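Local coordinates for trypsin-resistant surface T6 protein (Streptococcus pyogenes serotype M6, PDB 4P0D) that builds the shaft of the bacterial surface pilus as its three-domain backbone pilin, probably polymerised and attached to the cell wall by sortases, at residues A[284-289]-A[306-311]; A[189-194]-A[291-296]; A[407-412]-A[448-453]; A[336-341]-A[349-354]; A[161-166]-A[315-320]. The protein carries 1 engineered substitution. One frame throughout, in Å; residues are numbered along the deposited sequence. Where two conformers were deposited one is given.

Contact 1 of 5, residues A[284-289]-A[306-311]; sequences YSNNPT and GITSKE
Tyr-284 and Thr-308 face each other as an antiparallel hydrogen-bonded pair, joined by Tyr-284 N to Thr-308 O at 3.1 Å and Thr-308 N to Tyr-284 O at 3.0 Å. The next pair, Ser-285 with Ile-307, is non-hydrogen-bonded, and its CA atoms lie 4.4 Å apart. Beyond it the regular pairing gives way to bonds on a single acceptor, Gly-306 O. Ser-285 OG donates to this oxygen in the carbonyl plane at 2.9 Å, and Asn-286 N adds a weak bond, bent to 135° at the hydrogen. With OG held opposite the backbone N of its own residue (chi1 178°), the Ser-285 hydroxyl also accepts from Asn-287 N at 3.0 Å. That bond defines an ST turn, so one hydroxyl both shapes the exit from the strand and ties it to the other segment.

Side-chain packing gathers on the Tyr-284 ring. A chi1 of 55° places CG between the backbone N and the carbonyl carbon, and the side chain runs alongside that of Thr-308, with Tyr-284 CE2 3.6 Å from Thr-308 CG2. Thr-308 O lies over one ring face, toward the rim. Lys-310 passes the ring's outer end, its CE 3.7 Å from Tyr-284 OH. Their polar ends are hydrogen-bonded elsewhere, Tyr-284 OH to Gly-106 O and Lys-310 NZ to Asp-105 O.

These neighbouring strands, 276-285 and 307-316, abut a further strand, 139-155, where Tyr-284 touches Pro-148 and Lys-310 touches Leu-147 and Ile-150, while Thr-289 rests on helix 56-68.

Contact 2 of 5, residues A[189-194]-A[291-296]; sequences NKTVYV and GNTYDN
Two threonine hydroxyls stitch the segments together by accepting backbone N-H groups in opposite directions. Tyr-294 N reaches Thr-191 OG1 at 2.8 Å in an almost straight bond (174° at the hydrogen), and Lys-190 N reaches Thr-293 OG1 at 2.9 Å. Thr-191 OG1 in turn donates to Asn-189 OD1 at 2.7 Å, within the plane of that carbonyl. Asn-189 OD1 also accepts from Thr-191 N, which makes 189-191 an Asx turn leading into strand 192-197 of the Cna-B-like domain. The hydrophilic loop 291-296 runs beside it, the end-to-end directions of the two touching parts being 28° apart, and Ile-307 of strand 307-316 packs against Asn-189, Thr-191 and Tyr-294. A water continues the linkage, accepting from Val-192 N and donating to Tyr-294 O at 2.6 Å.

Farther along, the contact becomes aromatic. The Tyr-193 and Tyr-294 rings meet obliquely, their planes at 57° and their centroids 5.5 Å apart, with Tyr-193 CE2 approaching Tyr-294 CE1 to 3.7 Å. Tyr-193 OH donates to Asn-296 O at 2.7 Å, an oxygen lying in the plane of the Tyr-193 ring at its edge. Tyr-294 OH is bonded separately, to Lys-299 O.

Contact 3 of 5, residues A[407-412]-A[448-453]; sequences STTYTS and YIESTK
The short strands 409-411 and 448-451 approach to 4.3 Å between axes and run broadly antiparallel but strongly twisted, at 119°, with Tyr-410 against Ile-449 as a non-hydrogen-bonded pair. Thr-411 and Tyr-448 form the firm hydrogen-bonded pair: Thr-411 N to Tyr-448 O and Tyr-448 N to Thr-411 O are both 2.7 Å. At the other end, Glu-450 N donates to Thr-409 O at 2.9 Å, although the psi of Glu-450, -36°, is not that of an extended strand.

Thr-411 carries much of the side-chain contact. Its CG2, between the backbone N and the carbonyl carbon, touches both Tyr-448 CB and Glu-450 CB, each at 3.9 Å. The Glu-450 side chain lies at about a right angle to that of Thr-411, while Thr-411 OG1 accepts from Asp-413 N. The Tyr-448 ring turns its edge to the neighbouring backbone, with CE1 3.7 Å from Ser-412 O; a water donates to that oxygen and accepts a weak bond from Tyr-448 OH. On the other side of the pairing, Thr-408 CG2 meets Ile-449 CG1 at 4.1 Å, and the Tyr-410 ring stacks with Phe-432.

Geometrically this is the border of a small antiparallel sheet: strand 409-411 is its outermost member within the chain, joined to strand 445-451, which pairs on with 425-428.

Contact 4 of 5, residues A[336-341]-A[349-354]; sequences GAIFGV and IDIVTT
Val-341 O takes two backbone N-H groups, Ile-349 N at 2.7 Å and Asp-350 N at 3.3 Å, both within its carbonyl plane. Two residues thus face one, a classic beta bulge in the hairpin of strands 338-343 and 348-353 in the prealbumin-like domain. Away from the bulge the pairing is regular and antiparallel, and the axes lie at 157°. Phe-339 and Val-352 exchange a reciprocal pair of hydrogen bonds through their main chains.

On one face of the hairpin, Ile-338 CG2 meets Ile-351 CG2 at 3.6 Å, and Ile-338 CG1 lies beside Thr-353 OG1, which is itself hydrogen-bonded to Thr-452 OG1. On the other, Phe-339 CB packs on Val-352 CG2 at 4.0 Å, and the Phe-339 ring continues edge-to-face onto Phe-323. Asp-350 is buried, and its OD2 makes a salt bridge with Lys-406 NZ and accepts a hydrogen bond from Thr-363 N.

Thr-354 fastens the far end. Its OG1, set between its own backbone N and carbonyl carbon (chi1 63°), accepts from Ala-337 N at 3.0 Å and is also bonded to Leu-334 O. Gly-336 N donates to Thr-354 O at 2.9 Å from 46° above the carbonyl plane.

Contact 5 of 5, residues A[161-166]-A[315-320]; sequences VNKKTT and IVYTYQ
Lys-163 crosses the Tyr-317 side chain obliquely, and its chain can be followed from CB outward. CB starts 4.0 Å from Tyr-317 CD2. CG stands opposite the carbonyl carbon, and the bend that follows (chi2 -77°) swings CD back to the aromatic ring, 3.4 Å from Tyr-317 CE2. A second bend (chi4 -43°) turns the end of the chain beyond CE, and the ammonium group makes a cation-pi contact with Trp-394. Tyr-317 meets the same indole edge-to-face, so lysine, tyrosine and tryptophan form one cluster.

The backbones are joined by a single bridge at Thr-165 and Tyr-317. Tyr-317 N donates to Lys-164 O at 2.8 Å in the carbonyl plane, and Thr-166 N donates to Tyr-317 O, also at 2.8 Å. A water extends the linkage, accepting from Lys-164 N and donating to Ile-315 O at 2.7 Å.

On the more buried side, Thr-166 CG2 presses on Val-316 CG1 at 3.4 Å, tighter than ordinary van der Waals contact, and lies beside Thr-318 CG2. Thr-165 CG2 meets Tyr-319 OH at 3.7 Å, its side chain at about a right angle to that of the tyrosine, whose hydroxyl is hydrogen-bonded to Asp-160 OD2.

With the end-to-end directions of the touching parts 66° apart, this is a beta bridge at a junction rather than a continuous sheet edge: it ties the small hairpin 158-160/163-165 to the connection between strand 307-316 and strand 320-327.

Contacts 1 and 2 adjoin, with centres 9 Å apart and a probable bond from Asn-189 N to Pro-288 O; both engage the sheet holding strands 192-197 and 276-285. Contact 5 uses the other end of strand 307-316, about 33 Å from contact 1 between centres. Contacts 3 and 4, 12 Å apart between centres, meet through Ile-449 and a probable Thr-452 to Thr-353 hydroxyl bond. Contact 4 is the buried one, dominated by regular backbone pairing and aliphatic packing, whereas contact 3 lies at the surface. Contacts 1, 2 and 5 are partly buried: the first two lean on serine or threonine hydroxyls, while contact 5 combines an aromatic-lysine cluster with backbone and water bonds.

Contact 1 of 5, residues A[284-289]-A[306-311]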
# COMPACT_ATOMS: atom_id res chain seq x y z
N TYR A 284 -9.63 6.84 5.25
CA TYR A 284 -10.16 8.16 5.63
C TYR A 284 -11.69 8.04 5.69
O TYR A 284 -12.25 6.98 5.38
CB TYR A 284 -9.70 9.24 4.62
CG TYR A 284 -10.08 8.89 3.20
CD1 TYR A 284 -9.24 8.10 2.41
CD2 TYR A 284 -11.30 9.29 2.65
CE1 TYR A 284 -9.60 7.75 1.12
CE2 TYR A 284 -11.67 8.93 1.36
CZ TYR A 284 -10.82 8.17 0.60
OH TYR A 284 -11.16 7.80 -0.70
N SER A 285 -12.36 9.11 6.12
CA SER A 285 -13.82 9.11 6.16
C SER A 285 -14.43 9.70 4.89
O SER A 285 -14.05 10.77 4.46
CB SER A 285 -14.39 9.88 7.35
OG SER A 285 -15.82 9.85 7.27
N ASN A 286 -15.41 8.99 4.32
CA ASN A 286 -16.23 9.55 3.24
C ASN A 286 -17.63 9.98 3.73
O ASN A 286 -18.54 10.21 2.92
CB ASN A 286 -16.29 8.61 2.03
CG ASN A 286 -17.00 7.29 2.32
OD1 ASN A 286 -17.28 6.95 3.47
ND2 ASN A 286 -17.27 6.55 1.26
N ASN A 287 -17.78 10.07 5.04
CA ASN A 287 -19.00 10.57 5.67
C ASN A 287 -18.58 11.17 6.99
O ASN A 287 -18.87 10.63 8.06
CB ASN A 287 -20.00 9.42 5.84
CG ASN A 287 -21.41 9.89 6.14
OD1 ASN A 287 -21.70 11.09 6.20
ND2 ASN A 287 -22.29 8.94 6.35
N PRO A 288 -17.85 12.31 6.93
CA PRO A 288 -17.16 12.77 8.11
C PRO A 288 -18.06 13.30 9.25
O PRO A 288 -17.55 13.58 10.34
CB PRO A 288 -16.25 13.89 7.57
CG PRO A 288 -16.17 13.65 6.09
CD PRO A 288 -17.56 13.18 5.78
N THR A 289 -19.35 13.49 8.98
CA THR A 289 -20.26 13.94 10.03
C THR A 289 -20.93 12.76 10.74
O THR A 289 -21.82 12.94 11.54
CB THR A 289 -21.32 14.96 9.52
OG1 THR A 289 -22.22 14.32 8.60
CG2 THR A 289 -20.64 16.13 8.86
N GLY A 306 -18.80 4.55 6.76
CA GLY A 306 -18.26 5.92 6.82
C GLY A 306 -16.75 6.01 6.68
O GLY A 306 -16.20 7.10 6.62
N ILE A 307 -16.08 4.86 6.66
CA ILE A 307 -14.66 4.78 6.38
C ILE A 307 -14.45 4.03 5.06
O ILE A 307 -15.03 2.97 4.82
CB ILE A 307 -13.86 4.10 7.55
CG1 ILE A 307 -13.73 5.10 8.70
CG2 ILE A 307 -12.48 3.65 7.07
CD1 ILE A 307 -13.39 4.50 10.05
N THR A 308 -13.63 4.62 4.20
CA THR A 308 -13.20 3.95 2.99
C THR A 308 -11.68 4.08 2.83
O THR A 308 -11.00 4.54 3.74
CB THR A 308 -13.98 4.46 1.76
OG1 THR A 308 -13.75 3.58 0.66
CG2 THR A 308 -13.58 5.89 1.37
N SER A 309 -11.14 3.64 1.69
CA SER A 309 -9.70 3.72 1.49
C SER A 309 -9.27 3.84 0.06
O SER A 309 -10.03 3.53 -0.86
CB SER A 309 -9.03 2.50 2.09
OG SER A 309 -9.30 1.35 1.33
N LYS A 310 -8.05 4.32 -0.12
CA LYS A 310 -7.30 4.17 -1.35
C LYS A 310 -6.16 3.21 -1.07
O LYS A 310 -5.79 2.98 0.09
CB LYS A 310 -6.75 5.51 -1.83
CG LYS A 310 -7.79 6.50 -2.30
CD LYS A 310 -8.43 6.07 -3.62
CE LYS A 310 -9.62 6.94 -3.98
NZ LYS A 310 -10.32 6.36 -5.16
N GLU A 311 -5.58 2.65 -2.11
CA GLU A 311 -4.48 1.74 -1.90
C GLU A 311 -3.51 1.73 -3.05
O GLU A 311 -3.80 2.25 -4.12
CB GLU A 311 -5.00 0.32 -1.61
CG GLU A 311 -5.94 -0.25 -2.64
CD GLU A 311 -6.34 -1.67 -2.28
OE1 GLU A 311 -5.80 -2.62 -2.89
OE2 GLU A 311 -7.16 -1.86 -1.36

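Contact 2 of 5, residues A[189-194]-A[291-296]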
# COMPACT_ATOMS: atom_id res chain seq x y z
N ASN A 189 -15.68 12.55 12.34
CA ASN A 189 -14.81 11.51 11.82
C ASN A 189 -13.73 12.12 10.90
O ASN A 189 -13.97 12.43 9.71
CB ASN A 189 -15.63 10.45 11.07
CG ASN A 189 -14.82 9.24 10.71
OD1 ASN A 189 -13.59 9.24 10.75
ND2 ASN A 189 -15.51 8.18 10.35
N LYS A 190 -12.55 12.35 11.48
CA LYS A 190 -11.43 12.87 10.71
C LYS A 190 -10.34 11.82 10.56
O LYS A 190 -9.16 12.13 10.68
CB LYS A 190 -10.86 14.13 11.37
CG LYS A 190 -11.86 15.26 11.51
CD LYS A 190 -11.25 16.45 12.21
CE LYS A 190 -11.98 17.72 11.81
NZ LYS A 190 -11.43 18.98 12.35
N THR A 191 -10.73 10.58 10.28
CA THR A 191 -9.79 9.49 10.16
C THR A 191 -8.74 9.81 9.08
O THR A 191 -9.07 10.23 7.96
CB THR A 191 -10.49 8.15 9.86
OG1 THR A 191 -11.33 7.76 10.96
CG2 THR A 191 -9.49 7.05 9.60
N VAL A 192 -7.48 9.64 9.47
CA VAL A 192 -6.31 9.75 8.57
C VAL A 192 -5.38 8.63 8.99
O VAL A 192 -4.60 8.81 9.92
CB VAL A 192 -5.53 11.07 8.77
CG1 VAL A 192 -4.36 11.17 7.78
CG2 VAL A 192 -6.41 12.28 8.63
N TYR A 193 -5.45 7.47 8.34
CA TYR A 193 -4.84 6.25 8.86
C TYR A 193 -4.10 5.46 7.77
O TYR A 193 -4.71 5.07 6.77
CB TYR A 193 -5.95 5.39 9.45
CG TYR A 193 -5.56 4.20 10.29
CD1 TYR A 193 -4.98 3.08 9.72
CD2 TYR A 193 -5.87 4.17 11.65
CE1 TYR A 193 -4.67 1.97 10.49
CE2 TYR A 193 -5.55 3.08 12.43
CZ TYR A 193 -4.96 1.97 11.84
OH TYR A 193 -4.66 0.89 12.60
N VAL A 194 -2.81 5.20 7.98
CA VAL A 194 -1.96 4.55 6.97
C VAL A 194 -1.47 3.16 7.42
O VAL A 194 -1.10 2.96 8.60
CB VAL A 194 -0.78 5.48 6.55
CG1 VAL A 194 0.13 4.80 5.52
CG2 VAL A 194 -1.34 6.79 5.99
N GLY A 291 -20.18 9.03 12.93
CA GLY A 291 -19.23 8.22 13.67
C GLY A 291 -18.16 9.03 14.39
O GLY A 291 -18.41 10.13 14.88
N ASN A 292 -16.96 8.45 14.45
CA ASN A 292 -15.84 8.95 15.21
C ASN A 292 -14.56 8.68 14.45
O ASN A 292 -14.45 7.70 13.72
CB ASN A 292 -15.71 8.18 16.53
CG ASN A 292 -16.99 8.17 17.33
OD1 ASN A 292 -17.32 9.16 17.98
ND2 ASN A 292 -17.74 7.06 17.26
N THR A 293 -13.57 9.54 14.65
CA THR A 293 -12.22 9.31 14.16
C THR A 293 -11.68 7.95 14.62
O THR A 293 -11.73 7.63 15.80
CB THR A 293 -11.31 10.44 14.67
OG1 THR A 293 -11.82 11.69 14.19
CG2 THR A 293 -9.85 10.26 14.21
N TYR A 294 -11.21 7.15 13.67
CA TYR A 294 -10.60 5.87 14.00
C TYR A 294 -9.10 6.00 14.18
O TYR A 294 -8.39 6.50 13.29
CB TYR A 294 -10.87 4.88 12.89
CG TYR A 294 -10.50 3.47 13.22
CD1 TYR A 294 -9.23 2.99 12.96
CD2 TYR A 294 -11.43 2.60 13.78
CE1 TYR A 294 -8.88 1.68 13.26
CE2 TYR A 294 -11.10 1.29 14.08
CZ TYR A 294 -9.83 0.84 13.80
OH TYR A 294 -9.47 -0.45 14.08
N ASP A 295 -8.60 5.52 15.32
CA ASP A 295 -7.17 5.57 15.58
C ASP A 295 -6.65 4.36 16.33
O ASP A 295 -5.57 4.43 16.92
CB ASP A 295 -6.84 6.84 16.36
CG ASP A 295 -7.53 6.88 17.71
OD1 ASP A 295 -8.03 5.81 18.17
OD2 ASP A 295 -7.56 7.98 18.31
N ASN A 296 -7.39 3.25 16.34
CA ASN A 296 -6.91 2.05 16.97
C ASN A 296 -5.74 1.50 16.13
O ASN A 296 -5.94 1.18 14.97
CB ASN A 296 -8.03 1.01 17.04
CG ASN A 296 -7.61 -0.26 17.74
OD1 ASN A 296 -6.61 -0.90 17.38
ND2 ASN A 296 -8.41 -0.68 18.71
O HOH W 1 -7.00 8.45 12.22

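Contact 3 of 5, residues A[407-412]-A[448-453]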
# COMPACT_ATOMS: atom_id res chain seq x y z
N SER A 407 16.60 -22.75 2.01
CA SER A 407 16.99 -21.91 3.14
C SER A 407 18.48 -22.16 3.34
O SER A 407 18.87 -23.23 3.79
CB SER A 407 16.19 -22.26 4.39
OG SER A 407 16.50 -23.56 4.87
N THR A 408 19.31 -21.19 2.96
CA THR A 408 20.76 -21.34 3.07
C THR A 408 21.19 -21.42 4.53
O THR A 408 20.60 -20.77 5.40
CB THR A 408 21.51 -20.16 2.40
OG1 THR A 408 21.13 -20.06 1.02
CG2 THR A 408 23.03 -20.34 2.48
N THR A 409 22.23 -22.21 4.77
CA THR A 409 22.85 -22.31 6.08
C THR A 409 24.14 -21.50 6.12
O THR A 409 25.09 -21.81 5.41
CB THR A 409 23.17 -23.78 6.40
OG1 THR A 409 21.98 -24.57 6.21
CG2 THR A 409 23.66 -23.91 7.85
N TYR A 410 24.15 -20.48 6.97
CA TYR A 410 25.29 -19.59 7.10
C TYR A 410 26.07 -19.90 8.35
O TYR A 410 25.54 -20.51 9.29
CB TYR A 410 24.84 -18.14 7.18
CG TYR A 410 24.01 -17.73 6.02
CD1 TYR A 410 24.58 -17.61 4.76
CD2 TYR A 410 22.65 -17.49 6.17
CE1 TYR A 410 23.81 -17.25 3.67
CE2 TYR A 410 21.87 -17.13 5.09
CZ TYR A 410 22.46 -17.01 3.84
OH TYR A 410 21.70 -16.64 2.76
N THR A 411 27.33 -19.48 8.34
CA THR A 411 28.15 -19.41 9.54
C THR A 411 28.85 -18.07 9.48
O THR A 411 29.03 -17.52 8.39
CB THR A 411 29.20 -20.55 9.63
OG1 THR A 411 29.89 -20.47 10.88
CG2 THR A 411 30.23 -20.49 8.50
N SER A 412 29.24 -17.55 10.64
CA SER A 412 30.09 -16.36 10.70
C SER A 412 31.55 -16.74 10.92
O SER A 412 32.44 -15.88 11.00
CB SER A 412 29.60 -15.42 11.79
OG SER A 412 29.43 -16.13 13.02
N TYR A 448 29.20 -16.57 5.86
CA TYR A 448 29.71 -17.60 4.94
C TYR A 448 28.69 -18.70 4.80
O TYR A 448 27.91 -18.94 5.71
CB TYR A 448 31.02 -18.21 5.47
CG TYR A 448 32.03 -17.17 5.79
CD1 TYR A 448 32.05 -16.57 7.05
CD2 TYR A 448 32.94 -16.75 4.84
CE1 TYR A 448 32.96 -15.58 7.35
CE2 TYR A 448 33.86 -15.75 5.13
CZ TYR A 448 33.86 -15.18 6.39
OH TYR A 448 34.76 -14.19 6.68
N ILE A 449 28.70 -19.38 3.65
CA ILE A 449 27.87 -20.55 3.45
C ILE A 449 28.60 -21.72 4.12
O ILE A 449 29.74 -22.02 3.76
CB ILE A 449 27.64 -20.84 1.96
CG1 ILE A 449 26.88 -19.67 1.32
CG2 ILE A 449 26.90 -22.16 1.77
CD1 ILE A 449 26.88 -19.67 -0.19
N GLU A 450 27.95 -22.34 5.10
CA GLU A 450 28.57 -23.41 5.90
C GLU A 450 28.38 -24.78 5.26
O GLU A 450 29.27 -25.63 5.35
CB GLU A 450 27.99 -23.45 7.32
CG GLU A 450 28.77 -24.38 8.25
CD GLU A 450 28.18 -24.46 9.64
OE1 GLU A 450 26.94 -24.34 9.78
OE2 GLU A 450 28.97 -24.66 10.59
N SER A 451 27.22 -24.99 4.65
CA SER A 451 26.94 -26.25 3.97
C SER A 451 25.90 -26.05 2.88
O SER A 451 25.18 -25.05 2.88
CB SER A 451 26.44 -27.29 4.98
OG SER A 451 25.18 -26.92 5.51
N THR A 452 25.82 -27.00 1.95
CA THR A 452 24.80 -26.97 0.90
C THR A 452 24.07 -28.30 0.80
O THR A 452 24.70 -29.35 0.80
CB THR A 452 25.42 -26.66 -0.48
OG1 THR A 452 26.20 -27.78 -0.90
CG2 THR A 452 26.30 -25.44 -0.41
N LYS A 453 22.75 -28.23 0.72
CA LYS A 453 21.90 -29.39 0.49
C LYS A 453 21.54 -29.45 -1.00
O LYS A 453 21.11 -28.45 -1.58
CB LYS A 453 20.62 -29.30 1.33
O HOH W 2 34.52 -13.76 9.95

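Contact 4 of 5, residues A[336-341]-A[349-354]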
# COMPACT_ATOMS: atom_id res chain seq x y z
N GLY A 336 26.62 -34.63 -7.20
CA GLY A 336 27.58 -34.18 -6.21
C GLY A 336 28.65 -33.20 -6.67
O GLY A 336 29.63 -33.01 -5.97
N ALA A 337 28.47 -32.62 -7.86
CA ALA A 337 29.35 -31.56 -8.35
C ALA A 337 29.03 -30.27 -7.59
O ALA A 337 27.85 -29.91 -7.45
CB ALA A 337 29.14 -31.35 -9.83
N ILE A 338 30.05 -29.61 -7.07
CA ILE A 338 29.86 -28.34 -6.35
C ILE A 338 30.26 -27.17 -7.23
O ILE A 338 31.37 -27.12 -7.76
CB ILE A 338 30.64 -28.30 -5.03
CG1 ILE A 338 30.34 -29.57 -4.22
CG2 ILE A 338 30.32 -27.03 -4.25
CD1 ILE A 338 31.10 -29.67 -2.92
N PHE A 339 29.33 -26.22 -7.35
CA PHE A 339 29.47 -25.03 -8.18
C PHE A 339 29.26 -23.77 -7.38
O PHE A 339 28.41 -23.74 -6.48
CB PHE A 339 28.45 -25.04 -9.32
CG PHE A 339 28.84 -25.92 -10.47
CD1 PHE A 339 28.62 -27.28 -10.41
CD2 PHE A 339 29.49 -25.39 -11.57
CE1 PHE A 339 29.01 -28.10 -11.47
CE2 PHE A 339 29.86 -26.20 -12.63
CZ PHE A 339 29.63 -27.56 -12.57
N GLY A 340 30.02 -22.75 -7.72
CA GLY A 340 29.75 -21.38 -7.30
C GLY A 340 28.95 -20.64 -8.36
O GLY A 340 29.09 -20.88 -9.55
N VAL A 341 28.09 -19.74 -7.90
CA VAL A 341 27.34 -18.86 -8.77
C VAL A 341 27.75 -17.45 -8.39
O VAL A 341 27.59 -17.07 -7.24
CB VAL A 341 25.84 -19.02 -8.54
CG1 VAL A 341 25.06 -17.92 -9.27
CG2 VAL A 341 25.40 -20.42 -8.93
N ILE A 349 27.69 -15.41 -5.06
CA ILE A 349 26.28 -15.25 -4.69
C ILE A 349 25.75 -16.46 -3.92
O ILE A 349 25.00 -16.31 -2.95
CB ILE A 349 25.44 -15.03 -5.97
CG1 ILE A 349 25.97 -13.80 -6.71
CG2 ILE A 349 23.97 -14.86 -5.64
CD1 ILE A 349 26.26 -12.64 -5.77
N ASP A 350 26.14 -17.66 -4.34
CA ASP A 350 25.60 -18.90 -3.80
C ASP A 350 26.53 -20.06 -4.15
O ASP A 350 27.38 -19.94 -5.06
CB ASP A 350 24.20 -19.13 -4.40
CG ASP A 350 23.40 -20.23 -3.69
OD1 ASP A 350 23.67 -20.53 -2.52
OD2 ASP A 350 22.47 -20.76 -4.32
N ILE A 351 26.36 -21.17 -3.43
CA ILE A 351 27.06 -22.43 -3.69
C ILE A 351 26.02 -23.54 -3.77
O ILE A 351 25.12 -23.63 -2.94
CB ILE A 351 28.13 -22.73 -2.62
CG1 ILE A 351 29.30 -21.74 -2.78
CG2 ILE A 351 28.70 -24.15 -2.72
CD1 ILE A 351 30.22 -21.69 -1.59
N VAL A 352 26.13 -24.37 -4.79
CA VAL A 352 25.14 -25.41 -5.02
C VAL A 352 25.83 -26.74 -5.30
O VAL A 352 26.97 -26.78 -5.74
CB VAL A 352 24.19 -25.02 -6.17
CG1 VAL A 352 23.61 -23.63 -5.93
CG2 VAL A 352 24.89 -25.05 -7.52
N THR A 353 25.11 -27.82 -5.04
CA THR A 353 25.60 -29.17 -5.26
C THR A 353 24.63 -29.91 -6.16
O THR A 353 23.43 -29.88 -5.89
CB THR A 353 25.72 -29.89 -3.91
OG1 THR A 353 26.69 -29.22 -3.12
CG2 THR A 353 26.12 -31.34 -4.10
N THR A 354 25.10 -30.57 -7.22
CA THR A 354 24.17 -31.25 -8.14
C THR A 354 23.57 -32.50 -7.51
O THR A 354 24.20 -33.17 -6.70
CB THR A 354 24.78 -31.59 -9.51
OG1 THR A 354 25.85 -32.53 -9.35
CG2 THR A 354 25.29 -30.33 -10.22

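Contact 5 of 5, residues A[161-166]-A[315-320]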
# COMPACT_ATOMS: atom_id res chain seq x y z
N VAL A 161 13.12 -4.49 -17.87
CA VAL A 161 12.07 -3.91 -18.70
C VAL A 161 11.10 -3.17 -17.74
O VAL A 161 11.54 -2.28 -17.00
CB VAL A 161 11.42 -4.97 -19.63
CG1 VAL A 161 10.64 -4.33 -20.77
CG2 VAL A 161 12.50 -5.87 -20.24
N ASN A 162 9.83 -3.54 -17.71
CA ASN A 162 8.90 -2.90 -16.78
C ASN A 162 8.76 -3.65 -15.44
O ASN A 162 7.82 -3.41 -14.70
CB ASN A 162 7.53 -2.76 -17.44
CG ASN A 162 6.97 -4.08 -17.88
OD1 ASN A 162 7.69 -5.08 -17.95
ND2 ASN A 162 5.68 -4.11 -18.20
N LYS A 163 9.67 -4.58 -15.14
CA LYS A 163 9.60 -5.37 -13.91
C LYS A 163 10.69 -4.93 -12.95
O LYS A 163 11.86 -4.89 -13.32
CB LYS A 163 9.82 -6.85 -14.20
CG LYS A 163 8.82 -7.47 -15.16
CD LYS A 163 7.50 -7.75 -14.47
CE LYS A 163 6.54 -8.60 -15.32
NZ LYS A 163 6.50 -8.17 -16.74
N LYS A 164 10.34 -4.61 -11.71
CA LYS A 164 11.37 -4.37 -10.70
C LYS A 164 11.79 -5.68 -10.06
O LYS A 164 10.97 -6.43 -9.57
CB LYS A 164 10.91 -3.31 -9.69
CG LYS A 164 10.70 -1.95 -10.36
CD LYS A 164 10.53 -0.80 -9.39
CE LYS A 164 10.22 0.50 -10.12
NZ LYS A 164 11.39 1.04 -10.88
N THR A 165 13.09 -5.96 -10.10
CA THR A 165 13.63 -7.23 -9.62
C THR A 165 14.64 -7.03 -8.48
O THR A 165 15.20 -5.96 -8.31
CB THR A 165 14.30 -8.03 -10.75
OG1 THR A 165 15.54 -7.42 -11.11
CG2 THR A 165 13.40 -8.10 -11.99
N THR A 166 14.86 -8.08 -7.71
CA THR A 166 15.76 -8.00 -6.57
C THR A 166 16.39 -9.37 -6.28
O THR A 166 16.13 -10.36 -7.00
CB THR A 166 14.99 -7.50 -5.33
OG1 THR A 166 15.91 -7.19 -4.27
CG2 THR A 166 14.01 -8.52 -4.87
N ILE A 315 5.06 -4.69 -6.80
CA ILE A 315 5.45 -6.09 -6.81
C ILE A 315 6.90 -6.10 -7.19
O ILE A 315 7.33 -5.41 -8.14
CB ILE A 315 4.62 -6.92 -7.83
CG1 ILE A 315 3.13 -6.66 -7.66
CG2 ILE A 315 4.91 -8.42 -7.68
CD1 ILE A 315 2.31 -7.20 -8.83
N VAL A 316 7.69 -6.85 -6.44
CA VAL A 316 9.07 -7.01 -6.79
C VAL A 316 9.32 -8.48 -7.09
O VAL A 316 8.79 -9.35 -6.42
CB VAL A 316 9.99 -6.48 -5.68
CG1 VAL A 316 11.44 -6.69 -6.04
CG2 VAL A 316 9.72 -4.98 -5.47
N TYR A 317 10.13 -8.72 -8.12
CA TYR A 317 10.34 -10.08 -8.66
C TYR A 317 11.74 -10.62 -8.38
O TYR A 317 12.70 -9.86 -8.24
CB TYR A 317 10.07 -10.06 -10.15
CG TYR A 317 8.64 -9.71 -10.48
CD1 TYR A 317 7.64 -10.69 -10.42
CD2 TYR A 317 8.26 -8.42 -10.81
CE1 TYR A 317 6.32 -10.38 -10.70
CE2 TYR A 317 6.94 -8.11 -11.10
CZ TYR A 317 5.98 -9.10 -11.04
OH TYR A 317 4.67 -8.80 -11.31
N THR A 318 11.86 -11.94 -8.30
CA THR A 318 13.17 -12.60 -8.27
C THR A 318 13.12 -13.80 -9.20
O THR A 318 12.04 -14.32 -9.49
CB THR A 318 13.56 -13.11 -6.86
OG1 THR A 318 12.78 -14.26 -6.52
CG2 THR A 318 13.32 -12.07 -5.80
N TYR A 319 14.30 -14.24 -9.62
CA TYR A 319 14.46 -15.44 -10.43
C TYR A 319 15.48 -16.36 -9.77
O TYR A 319 16.18 -15.97 -8.83
CB TYR A 319 14.98 -15.07 -11.82
CG TYR A 319 14.21 -13.93 -12.46
CD1 TYR A 319 12.88 -14.08 -12.83
CD2 TYR A 319 14.82 -12.69 -12.66
CE1 TYR A 319 12.16 -13.03 -13.40
CE2 TYR A 319 14.11 -11.63 -13.23
CZ TYR A 319 12.78 -11.80 -13.59
OH TYR A 319 12.07 -10.75 -14.15
N GLN A 320 15.59 -17.57 -10.30
CA GLN A 320 16.60 -18.49 -9.84
C GLN A 320 17.30 -19.14 -11.01
O GLN A 320 16.69 -19.32 -12.08
CB GLN A 320 16.02 -19.52 -8.88
CG GLN A 320 14.88 -20.34 -9.44
CD GLN A 320 14.15 -21.14 -8.37
OE1 GLN A 320 14.25 -20.85 -7.17
NE2 GLN A 320 13.41 -22.14 -8.80
O HOH W 3 7.67 -4.62 -10.71